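Side-chain contacts in lipoate-protein ligase 1 (Plasmodium falciparum, PDB 5T8U), which belongs to the lipoyl protein ligase A/B family, within the class II tRNA synthetase-like clan, and is modelled here with lipoic acid bound: residues 31-36 with 155-160; 56-61 with 215-220; 122-127 with 142-147. All blocks are in the same frame, centred on the assembly; numbering follows the deposited sequence.

How the contacts relate
From the N terminus, helix 22-34 comes first, and contact 1 closes a long loop by bringing its end against strand 150-159. Contact 2 starts inside that loop, at strand 55-59, and ends beyond it on helix 213-227, so the two loops cross. Contact 3 is much shorter in sequence, joining helix 117-132 to strand 143-145, and lies within both. All three reach the same mixed sheet. Helix 22-34 packs on one face of it, where Leu32 meets Phe57; helices 213-227 and 117-132 share the other, touching each other through Leu220 and Thr127. Contacts 1 and 3 meet where Phe156 packs on Asn142, a residue of the lipoic acid pocket.

Contact 1. Residues 31-36 with 155-160; sequences FLLNNY and AFKKIK
Leu33, near the end of helix 22-34, sets one methyl, CD2, against both Ile159 and Lys157 of strand 155-159. Its CG is anti to the backbone N (chi1 169°), which extends the side chain toward the strand. There Leu33 CD2 lies 4.0 Å from Ile159 CD1, the two side chains crossing obliquely. The same methyl is 4.0 Å from Lys157 CD, but here the chains run at about a right angle, the lysine's methylenes passing across the end of the leucine. Asn34 lies across Ile159 at the margin, where a polar residue suits a partly exposed site.

Within segment 31-36, Asn35 folds back on the helix: its ND2 donates to Phe31 O over 3.0 Å, in the carbonyl plane on a lone pair, and stands 3.3 Å above the centre of the Phe31 ring. Val162 and Leu164 also pack on Leu33, so helix 22-34 lies on strands 150-159 and 162-170 of the ligase domain's mixed sheet.

No hydrogen bond joins the two segments. Leucine and isoleucine supply branched apolar surface, and lysine only its aliphatic part, Lys157 NZ lying 5.6 Å from Leu33 CD2; the contact therefore rests on apolar packing, with the charge beyond it.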
loop_
_atom_site.group_PDB
_atom_site.type_symbol
_atom_site.label_atom_id
_atom_site.label_comp_id
_atom_site.label_asym_id
_atom_site.label_seq_id
_atom_site.Cartn_x
_atom_site.Cartn_y
_atom_site.Cartn_z
ATOM N N PHE A 31 -12.687 -1.832 1.187
ATOM C CA PHE A 31 -14.032 -2.082 0.679
ATOM C C PHE A 31 -14.113 -1.795 -0.815
ATOM O O PHE A 31 -14.821 -2.491 -1.550
ATOM C CB PHE A 31 -15.050 -1.237 1.443
ATOM C CG PHE A 31 -16.477 -1.599 1.146
ATOM C CD1 PHE A 31 -17.177 -2.451 1.982
ATOM C CD2 PHE A 31 -17.114 -1.095 0.024
ATOM C CE1 PHE A 31 -18.487 -2.789 1.709
ATOM C CE2 PHE A 31 -18.422 -1.430 -0.253
ATOM C CZ PHE A 31 -19.110 -2.277 0.590
ATOM N N LEU A 32 -13.395 -0.773 -1.281
ATOM C CA LEU A 32 -13.367 -0.481 -2.709
ATOM C C LEU A 32 -12.645 -1.580 -3.474
ATOM O O LEU A 32 -13.100 -2.003 -4.544
ATOM C CB LEU A 32 -12.702 0.874 -2.954
ATOM C CG LEU A 32 -13.355 2.069 -2.256
ATOM C CD1 LEU A 32 -12.425 3.269 -2.273
ATOM C CD2 LEU A 32 -14.682 2.410 -2.903
ATOM N N LEU A 33 -11.521 -2.063 -2.938
ATOM C CA LEU A 33 -10.802 -3.154 -3.589
ATOM C C LEU A 33 -11.641 -4.427 -3.627
ATOM O O LEU A 33 -11.665 -5.131 -4.644
ATOM C CB LEU A 33 -9.477 -3.410 -2.870
ATOM C CG LEU A 33 -8.729 -4.686 -3.270
ATOM C CD1 LEU A 33 -8.493 -4.741 -4.772
ATOM C CD2 LEU A 33 -7.409 -4.787 -2.524
ATOM N N ASN A 34 -12.330 -4.744 -2.534
ATOM C CA ASN A 34 -13.087 -5.985 -2.436
ATOM C C ASN A 34 -14.489 -5.892 -3.031
ATOM O O ASN A 34 -15.201 -6.902 -3.053
ATOM C CB ASN A 34 -13.179 -6.428 -0.972
ATOM C CG ASN A 34 -11.864 -6.968 -0.444
ATOM O OD1 ASN A 34 -11.383 -6.550 0.610
ATOM N ND2 ASN A 34 -11.274 -7.905 -1.178
ATOM N N ASN A 35 -14.902 -4.717 -3.512
ATOM C CA ASN A 35 -16.203 -4.565 -4.156
ATOM C C ASN A 35 -16.087 -3.738 -5.431
ATOM O O ASN A 35 -17.036 -3.047 -5.815
ATOM C CB ASN A 35 -17.217 -3.926 -3.205
ATOM C CG ASN A 35 -17.532 -4.809 -2.014
ATOM O OD1 ASN A 35 -18.366 -5.710 -2.099
ATOM N ND2 ASN A 35 -16.869 -4.550 -0.893
ATOM N N TYR A 36 -14.934 -3.807 -6.094
ATOM C CA TYR A 36 -14.656 -3.052 -7.310
ATOM C C TYR A 36 -15.801 -3.144 -8.312
ATOM O O TYR A 36 -16.516 -2.162 -8.538
ATOM C CB TYR A 36 -13.348 -3.562 -7.922
ATOM C CG TYR A 36 -12.908 -2.884 -9.200
ATOM C CD1 TYR A 36 -12.451 -1.573 -9.196
ATOM C CD2 TYR A 36 -12.913 -3.572 -10.406
ATOM C CE1 TYR A 36 -12.033 -0.960 -10.363
ATOM C CE2 TYR A 36 -12.499 -2.970 -11.575
ATOM C CZ TYR A 36 -12.058 -1.665 -11.549
ATOM O OH TYR A 36 -11.644 -1.069 -12.717
ATOM N N ALA A 155 2.751 1.627 -2.577
ATOM C CA ALA A 155 2.675 0.200 -2.303
ATOM C C ALA A 155 1.514 -0.372 -3.103
ATOM O O ALA A 155 0.605 0.354 -3.519
ATOM C CB ALA A 155 2.507 -0.089 -0.807
ATOM N N PHE A 156 1.549 -1.689 -3.314
ATOM C CA PHE A 156 0.664 -2.328 -4.275
ATOM C C PHE A 156 0.064 -3.598 -3.688
ATOM O O PHE A 156 0.607 -4.202 -2.760
ATOM C CB PHE A 156 1.409 -2.665 -5.573
ATOM C CG PHE A 156 2.309 -1.565 -6.054
ATOM C CD1 PHE A 156 1.847 -0.616 -6.949
ATOM C CD2 PHE A 156 3.617 -1.477 -5.607
ATOM C CE1 PHE A 156 2.674 0.398 -7.390
ATOM C CE2 PHE A 156 4.447 -0.465 -6.045
ATOM C CZ PHE A 156 3.974 0.475 -6.938
ATOM N N LYS A 157 -1.076 -3.992 -4.254
ATOM C CA LYS A 157 -1.706 -5.271 -3.960
ATOM C C LYS A 157 -2.493 -5.703 -5.187
ATOM O O LYS A 157 -3.150 -4.881 -5.834
ATOM C CB LYS A 157 -2.624 -5.193 -2.734
ATOM C CG LYS A 157 -3.494 -6.424 -2.530
ATOM C CD LYS A 157 -4.057 -6.476 -1.118
ATOM C CE LYS A 157 -4.879 -7.736 -0.886
ATOM N NZ LYS A 157 -4.070 -8.980 -1.023
ATOM N N LYS A 158 -2.415 -6.993 -5.506
ATOM C CA LYS A 158 -3.059 -7.550 -6.685
ATOM C C LYS A 158 -4.141 -8.536 -6.268
ATOM O O LYS A 158 -4.010 -9.243 -5.265
ATOM C CB LYS A 158 -2.038 -8.250 -7.595
ATOM C CG LYS A 158 -2.621 -8.827 -8.880
ATOM C CD LYS A 158 -3.059 -7.740 -9.849
ATOM C CE LYS A 158 -3.829 -8.323 -11.024
ATOM N NZ LYS A 158 -3.991 -7.345 -12.133
ATOM N N ILE A 159 -5.215 -8.577 -7.058
ATOM C CA ILE A 159 -6.343 -9.466 -6.813
ATOM C C ILE A 159 -6.963 -9.820 -8.158
ATOM O O ILE A 159 -6.831 -9.084 -9.138
ATOM C CB ILE A 159 -7.372 -8.823 -5.846
ATOM C CG1 ILE A 159 -6.948 -9.100 -4.396
ATOM C CG2 ILE A 159 -8.802 -9.311 -6.123
ATOM C CD1 ILE A 159 -7.933 -8.645 -3.337
ATOM N N LYS A 160 -7.644 -10.969 -8.194
ATOM C CA LYS A 160 -8.175 -11.573 -9.413
ATOM C C LYS A 160 -8.484 -10.565 -10.513
ATOM O O LYS A 160 -7.942 -10.663 -11.619
ATOM C CB LYS A 160 -9.441 -12.370 -9.083
ATOM C CG LYS A 160 -9.959 -13.213 -10.236
ATOM C CD LYS A 160 -11.085 -14.133 -9.782
ATOM C CE LYS A 160 -11.147 -15.411 -10.604
ATOM N NZ LYS A 160 -11.503 -16.580 -9.758
#

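Contact 2. Residues 56-61 with 215-220; sequences LFLWRN and NLCIAL
Leu58 touches Leu220 and Cys217 on one face of the central sheet, while its strand neighbours Phe57 and Trp59 carry flat rings to helix 22-34 on the other. One face of the Phe57 ring receives Trp59 CD1, 3.2 Å above its plane and offset toward the rim. The indole in turn has the backbone C of Phe57 and the OD1 of Asn61 at its edge, in plane. Its NE1 is hydrogen-bonded to Thr109, which ties down the polar corner of a large ring that also touches lipoic acid.

This is a helix laid on the mixed sheet of the catalytic domain of the lipoyl protein ligase A/B family. Strand 56-59 and helix 215-220 run almost exactly antiparallel, at 177°, with their axes 10.6 Å apart. That separation is filled by three leucines and a cysteine, whose apolar ends need no polar partners. Leu56 and Leu58, two apart in the strand, both point toward the helix; Leu220 and Cys217, one turn apart, answer them. Leu56 CD2 rests 4.3 Å from Leu220 CG. The compact thiol suits Cys217, where the backbones come nearer, with the CA atoms of Leu58 and Cys217 7.6 Å apart.

Leu220 serves two neighbours with its two methyls. Chi1 of -170° sets CG anti to the backbone N, and chi2 of 56° then parts the methyls: CD1 on Thr127 and Ile124 of helix 117-132, CD2 on the strand. No hydrogen bond crosses between the segments; the strand's own backbone groups pair with strands 13-17 and 105-112. At the centre of the contact a single methyl, Leu58 CD2, meets both helix residues, lying 4.0 Å from Leu220 CD2 and 4.1 Å from Cys217 SG.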
loop_
_atom_site.group_PDB
_atom_site.type_symbol
_atom_site.label_atom_id
_atom_site.label_comp_id
_atom_site.label_asym_id
_atom_site.label_seq_id
_atom_site.Cartn_x
_atom_site.Cartn_y
_atom_site.Cartn_z
ATOM N N LEU A 56 -9.682 6.712 -8.926
ATOM C CA LEU A 56 -8.757 7.476 -8.100
ATOM C C LEU A 56 -9.468 7.846 -6.809
ATOM O O LEU A 56 -10.544 8.446 -6.846
ATOM C CB LEU A 56 -8.271 8.739 -8.817
ATOM C CG LEU A 56 -7.545 9.763 -7.936
ATOM C CD1 LEU A 56 -6.340 9.138 -7.246
ATOM C CD2 LEU A 56 -7.122 10.968 -8.758
ATOM N N PHE A 57 -8.871 7.494 -5.673
ATOM C CA PHE A 57 -9.461 7.747 -4.364
ATOM C C PHE A 57 -8.474 8.541 -3.522
ATOM O O PHE A 57 -7.344 8.094 -3.298
ATOM C CB PHE A 57 -9.834 6.434 -3.674
ATOM C CG PHE A 57 -10.188 6.588 -2.221
ATOM C CD1 PHE A 57 -11.094 7.551 -1.816
ATOM C CD2 PHE A 57 -9.625 5.758 -1.262
ATOM C CE1 PHE A 57 -11.426 7.695 -0.483
ATOM C CE2 PHE A 57 -9.956 5.896 0.074
ATOM C CZ PHE A 57 -10.859 6.867 0.463
ATOM N N LEU A 58 -8.904 9.709 -3.050
ATOM C CA LEU A 58 -8.047 10.619 -2.301
ATOM C C LEU A 58 -8.491 10.672 -0.846
ATOM O O LEU A 58 -9.691 10.685 -0.555
ATOM C CB LEU A 58 -8.079 12.018 -2.917
ATOM C CG LEU A 58 -7.396 12.097 -4.282
ATOM C CD1 LEU A 58 -8.003 13.192 -5.145
ATOM C CD2 LEU A 58 -5.904 12.320 -4.101
ATOM N N TRP A 59 -7.523 10.703 0.068
ATOM C CA TRP A 59 -7.843 10.657 1.488
ATOM C C TRP A 59 -6.647 11.140 2.292
ATOM O O TRP A 59 -5.504 11.080 1.835
ATOM C CB TRP A 59 -8.257 9.244 1.922
ATOM C CG TRP A 59 -7.386 8.137 1.374
ATOM C CD1 TRP A 59 -7.250 7.770 0.064
ATOM C CD2 TRP A 59 -6.554 7.242 2.125
ATOM N NE1 TRP A 59 -6.380 6.715 -0.046
ATOM C CE2 TRP A 59 -5.940 6.370 1.205
ATOM C CE3 TRP A 59 -6.266 7.096 3.485
ATOM C CZ2 TRP A 59 -5.057 5.368 1.600
ATOM C CZ3 TRP A 59 -5.390 6.097 3.876
ATOM C CH2 TRP A 59 -4.795 5.250 2.936
ATOM N N ARG A 60 -6.927 11.626 3.498
ATOM C CA ARG A 60 -5.899 12.103 4.411
ATOM C C ARG A 60 -6.135 11.500 5.788
ATOM O O ARG A 60 -7.262 11.142 6.140
ATOM C CB ARG A 60 -5.893 13.636 4.500
ATOM C CG ARG A 60 -5.550 14.332 3.192
ATOM C CD ARG A 60 -6.087 15.754 3.165
ATOM N NE ARG A 60 -5.498 16.593 4.205
ATOM C CZ ARG A 60 -5.911 17.822 4.499
ATOM N NH1 ARG A 60 -6.923 18.366 3.835
ATOM N NH2 ARG A 60 -5.313 18.511 5.460
ATOM N N ASN A 61 -5.059 11.389 6.563
ATOM C CA ASN A 61 -5.117 10.790 7.887
ATOM C C ASN A 61 -4.366 11.662 8.881
ATOM O O ASN A 61 -3.382 12.322 8.534
ATOM C CB ASN A 61 -4.521 9.377 7.896
ATOM C CG ASN A 61 -4.950 8.558 6.698
ATOM O OD1 ASN A 61 -6.034 7.976 6.682
ATOM N ND2 ASN A 61 -4.094 8.506 5.687
ATOM N N ASN A 215 -5.173 22.173 -3.535
ATOM C CA ASN A 215 -4.577 22.500 -4.827
ATOM C C ASN A 215 -4.045 21.244 -5.512
ATOM O O ASN A 215 -4.454 20.899 -6.630
ATOM C CB ASN A 215 -3.460 23.531 -4.623
ATOM C CG ASN A 215 -3.103 24.277 -5.897
ATOM O OD1 ASN A 215 -3.348 23.796 -7.004
ATOM N ND2 ASN A 215 -2.510 25.460 -5.743
ATOM N N LEU A 216 -3.134 20.537 -4.838
ATOM C CA LEU A 216 -2.562 19.319 -5.401
ATOM C C LEU A 216 -3.649 18.325 -5.783
ATOM O O LEU A 216 -3.595 17.718 -6.859
ATOM C CB LEU A 216 -1.586 18.695 -4.401
ATOM C CG LEU A 216 -0.796 17.441 -4.809
ATOM C CD1 LEU A 216 -1.595 16.159 -4.582
ATOM C CD2 LEU A 216 -0.298 17.528 -6.249
ATOM N N CYS A 217 -4.644 18.140 -4.914
ATOM C CA CYS A 217 -5.715 17.192 -5.205
ATOM C C CYS A 217 -6.459 17.577 -6.477
ATOM O O CYS A 217 -6.669 16.742 -7.364
ATOM C CB CYS A 217 -6.677 17.113 -4.020
ATOM S SG CYS A 217 -6.061 16.141 -2.618
ATOM N N ILE A 218 -6.866 18.845 -6.587
ATOM C CA ILE A 218 -7.610 19.293 -7.762
ATOM C C ILE A 218 -6.787 19.070 -9.024
ATOM O O ILE A 218 -7.268 18.486 -10.005
ATOM C CB ILE A 218 -8.024 20.769 -7.603
ATOM C CG1 ILE A 218 -9.069 20.900 -6.491
ATOM C CG2 ILE A 218 -8.582 21.333 -8.917
ATOM C CD1 ILE A 218 -9.378 22.327 -6.087
ATOM N N ALA A 219 -5.530 19.524 -9.019
ATOM C CA ALA A 219 -4.673 19.307 -10.183
ATOM C C ALA A 219 -4.584 17.824 -10.529
ATOM O O ALA A 219 -4.630 17.444 -11.707
ATOM C CB ALA A 219 -3.281 19.881 -9.923
ATOM N N LEU A 220 -4.472 16.972 -9.508
ATOM C CA LEU A 220 -4.323 15.540 -9.740
ATOM C C LEU A 220 -5.574 14.947 -10.376
ATOM O O LEU A 220 -5.478 14.111 -11.283
ATOM C CB LEU A 220 -4.003 14.841 -8.419
ATOM C CG LEU A 220 -3.586 13.373 -8.469
ATOM C CD1 LEU A 220 -2.386 13.172 -9.378
ATOM C CD2 LEU A 220 -3.272 12.894 -7.063
#

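Contact 3. Residues 122-127 with 142-147; sequences LIILNT and NDITVN. With LPA (lipoic acid), chain C.
Ile144 occupies the apolar part of this contact, putting its two branches on two successive residues of helix 117-132. Its CD1 reaches Ile124 CG2 at 3.9 Å, the side chains meeting at a slant. With CG1 beside the backbone N (chi1 -54°), CG2 is left anti to that nitrogen and lies 4.1 Å from Leu125 CD2; these two side chains lie alongside and run in opposite senses. A beta-branched residue suits the strand, and its forked shape lets one side chain serve two partners.

No hydrogen bond crosses between the two segments; the strand's backbone pairs with its sheet neighbours, Ile144 with Cys151 for one. In the helix Ile123 O is gripped twice by Thr127, by N and by OG1, each at 2.9 Å and from opposite faces of the carbonyl plane.

Contact with the ligand falls to Asn142, just before the strand. Its ND2 is 3.7 Å from C1 of lipoic acid, the carboxylate carbon, and makes a weak hydrogen bond to Ser154 O. Lys150 and Gly97 hydrogen-bond the ligand. The arrangement is thus a helix packed on the sheet's margin, with Asn142 supplying one of the residues that line the lipoic acid pocket of the ligase domain.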
loop_
_atom_site.group_PDB
_atom_site.type_symbol
_atom_site.label_atom_id
_atom_site.label_comp_id
_atom_site.label_asym_id
_atom_site.label_seq_id
_atom_site.Cartn_x
_atom_site.Cartn_y
_atom_site.Cartn_z
ATOM N N LEU A 122 2.699 8.440 -14.117
ATOM C CA LEU A 122 2.719 9.457 -15.164
ATOM C C LEU A 122 1.642 10.508 -14.929
ATOM O O LEU A 122 1.853 11.692 -15.207
ATOM C CB LEU A 122 2.545 8.812 -16.538
ATOM C CG LEU A 122 2.526 9.787 -17.723
ATOM C CD1 LEU A 122 3.809 10.605 -17.782
ATOM C CD2 LEU A 122 2.308 9.045 -19.033
ATOM N N ILE A 123 0.475 10.095 -14.430
ATOM C CA ILE A 123 -0.552 11.063 -14.063
ATOM C C ILE A 123 -0.027 11.992 -12.979
ATOM O O ILE A 123 -0.195 13.217 -13.053
ATOM C CB ILE A 123 -1.839 10.339 -13.618
ATOM C CG1 ILE A 123 -2.442 9.560 -14.790
ATOM C CG2 ILE A 123 -2.860 11.337 -13.059
ATOM C CD1 ILE A 123 -3.592 8.650 -14.403
ATOM N N ILE A 124 0.635 11.431 -11.966
ATOM C CA ILE A 124 1.149 12.260 -10.879
ATOM C C ILE A 124 2.225 13.212 -11.397
ATOM O O ILE A 124 2.183 14.424 -11.143
ATOM C CB ILE A 124 1.671 11.372 -9.734
ATOM C CG1 ILE A 124 0.544 10.465 -9.225
ATOM C CG2 ILE A 124 2.215 12.233 -8.595
ATOM C CD1 ILE A 124 0.967 9.463 -8.176
ATOM N N LEU A 125 3.197 12.684 -12.143
ATOM C CA LEU A 125 4.265 13.529 -12.671
ATOM C C LEU A 125 3.706 14.640 -13.552
ATOM O O LEU A 125 4.141 15.795 -13.459
ATOM C CB LEU A 125 5.268 12.677 -13.449
ATOM C CG LEU A 125 6.049 11.647 -12.629
ATOM C CD1 LEU A 125 6.798 10.691 -13.544
ATOM C CD2 LEU A 125 7.008 12.330 -11.674
ATOM N N ASN A 126 2.745 14.311 -14.417
ATOM C CA ASN A 126 2.101 15.335 -15.233
ATOM C C ASN A 126 1.425 16.383 -14.359
ATOM O O ASN A 126 1.451 17.578 -14.677
ATOM C CB ASN A 126 1.086 14.696 -16.181
ATOM C CG ASN A 126 1.744 13.910 -17.298
ATOM O OD1 ASN A 126 2.909 14.134 -17.630
ATOM N ND2 ASN A 126 0.995 12.989 -17.894
ATOM N N THR A 127 0.806 15.957 -13.255
ATOM C CA THR A 127 0.242 16.910 -12.305
ATOM C C THR A 127 1.308 17.890 -11.831
ATOM O O THR A 127 1.197 19.105 -12.044
ATOM C CB THR A 127 -0.375 16.165 -11.115
ATOM O OG1 THR A 127 -1.476 15.367 -11.565
ATOM C CG2 THR A 127 -0.863 17.136 -10.043
ATOM N N ASN A 142 8.387 2.321 -6.620
ATOM C CA ASN A 142 7.417 2.806 -5.645
ATOM C C ASN A 142 7.708 4.199 -5.096
ATOM O O ASN A 142 7.029 4.619 -4.150
ATOM C CB ASN A 142 7.336 1.830 -4.467
ATOM C CG ASN A 142 8.581 1.863 -3.602
ATOM O OD1 ASN A 142 9.703 1.800 -4.106
ATOM N ND2 ASN A 142 8.389 1.981 -2.292
ATOM N N ASP A 143 8.678 4.932 -5.637
ATOM C CA ASP A 143 9.079 6.210 -5.063
ATOM C C ASP A 143 9.121 7.298 -6.124
ATOM O O ASP A 143 9.381 7.037 -7.302
ATOM C CB ASP A 143 10.448 6.110 -4.386
ATOM C CG ASP A 143 10.383 5.403 -3.050
ATOM O OD1 ASP A 143 9.308 4.857 -2.724
ATOM O OD2 ASP A 143 11.399 5.400 -2.324
ATOM N N ILE A 144 8.863 8.527 -5.683
ATOM C CA ILE A 144 8.979 9.718 -6.514
ATOM C C ILE A 144 9.935 10.676 -5.820
ATOM O O ILE A 144 9.746 11.006 -4.642
ATOM C CB ILE A 144 7.618 10.398 -6.754
ATOM C CG1 ILE A 144 6.599 9.398 -7.310
ATOM C CG2 ILE A 144 7.777 11.584 -7.706
ATOM C CD1 ILE A 144 5.183 9.945 -7.389
ATOM N N THR A 145 10.961 11.110 -6.543
ATOM C CA THR A 145 11.904 12.098 -6.049
ATOM C C THR A 145 11.764 13.392 -6.840
ATOM O O THR A 145 11.283 13.403 -7.977
ATOM C CB THR A 145 13.345 11.583 -6.145
ATOM O OG1 THR A 145 13.688 11.364 -7.520
ATOM C CG2 THR A 145 13.508 10.280 -5.367
ATOM N N VAL A 146 12.183 14.489 -6.215
ATOM C CA VAL A 146 12.214 15.794 -6.857
ATOM C C VAL A 146 13.642 16.303 -7.014
ATOM O O VAL A 146 13.977 16.919 -8.028
ATOM C CB VAL A 146 11.345 16.808 -6.079
ATOM C CG1 VAL A 146 11.938 17.108 -4.706
ATOM C CG2 VAL A 146 11.165 18.083 -6.889
ATOM N N ASN A 147 14.491 16.058 -6.021
ATOM C CA ASN A 147 15.918 16.359 -6.095
ATOM C C ASN A 147 16.701 15.191 -5.510
ATOM O O ASN A 147 17.593 15.359 -4.677
ATOM C CB ASN A 147 16.251 17.658 -5.362
ATOM C CG ASN A 147 15.843 18.891 -6.141
ATOM O OD1 ASN A 147 15.807 18.880 -7.371
ATOM N ND2 ASN A 147 15.539 19.967 -5.424
HETATM C C1 LPA C . 7.258 2.753 1.112
HETATM O O1 LPA C . 7.961 3.798 1.127
HETATM C C2 LPA C . 5.816 2.812 0.617
HETATM O O2 LPA C . 7.747 1.659 1.501
HETATM C C3 LPA C . 4.978 3.608 1.614
HETATM C C4 LPA C . 3.491 3.382 1.346
HETATM C C5 LPA C . 2.691 3.931 2.526
HETATM C C6 LPA C . 1.325 3.638 2.383
HETATM S S6 LPA C . 0.639 3.693 3.761
HETATM C C7 LPA C . 0.440 5.005 1.262
HETATM C C8 LPA C . -1.007 5.295 1.867
HETATM S S8 LPA C . -1.150 4.302 3.399
#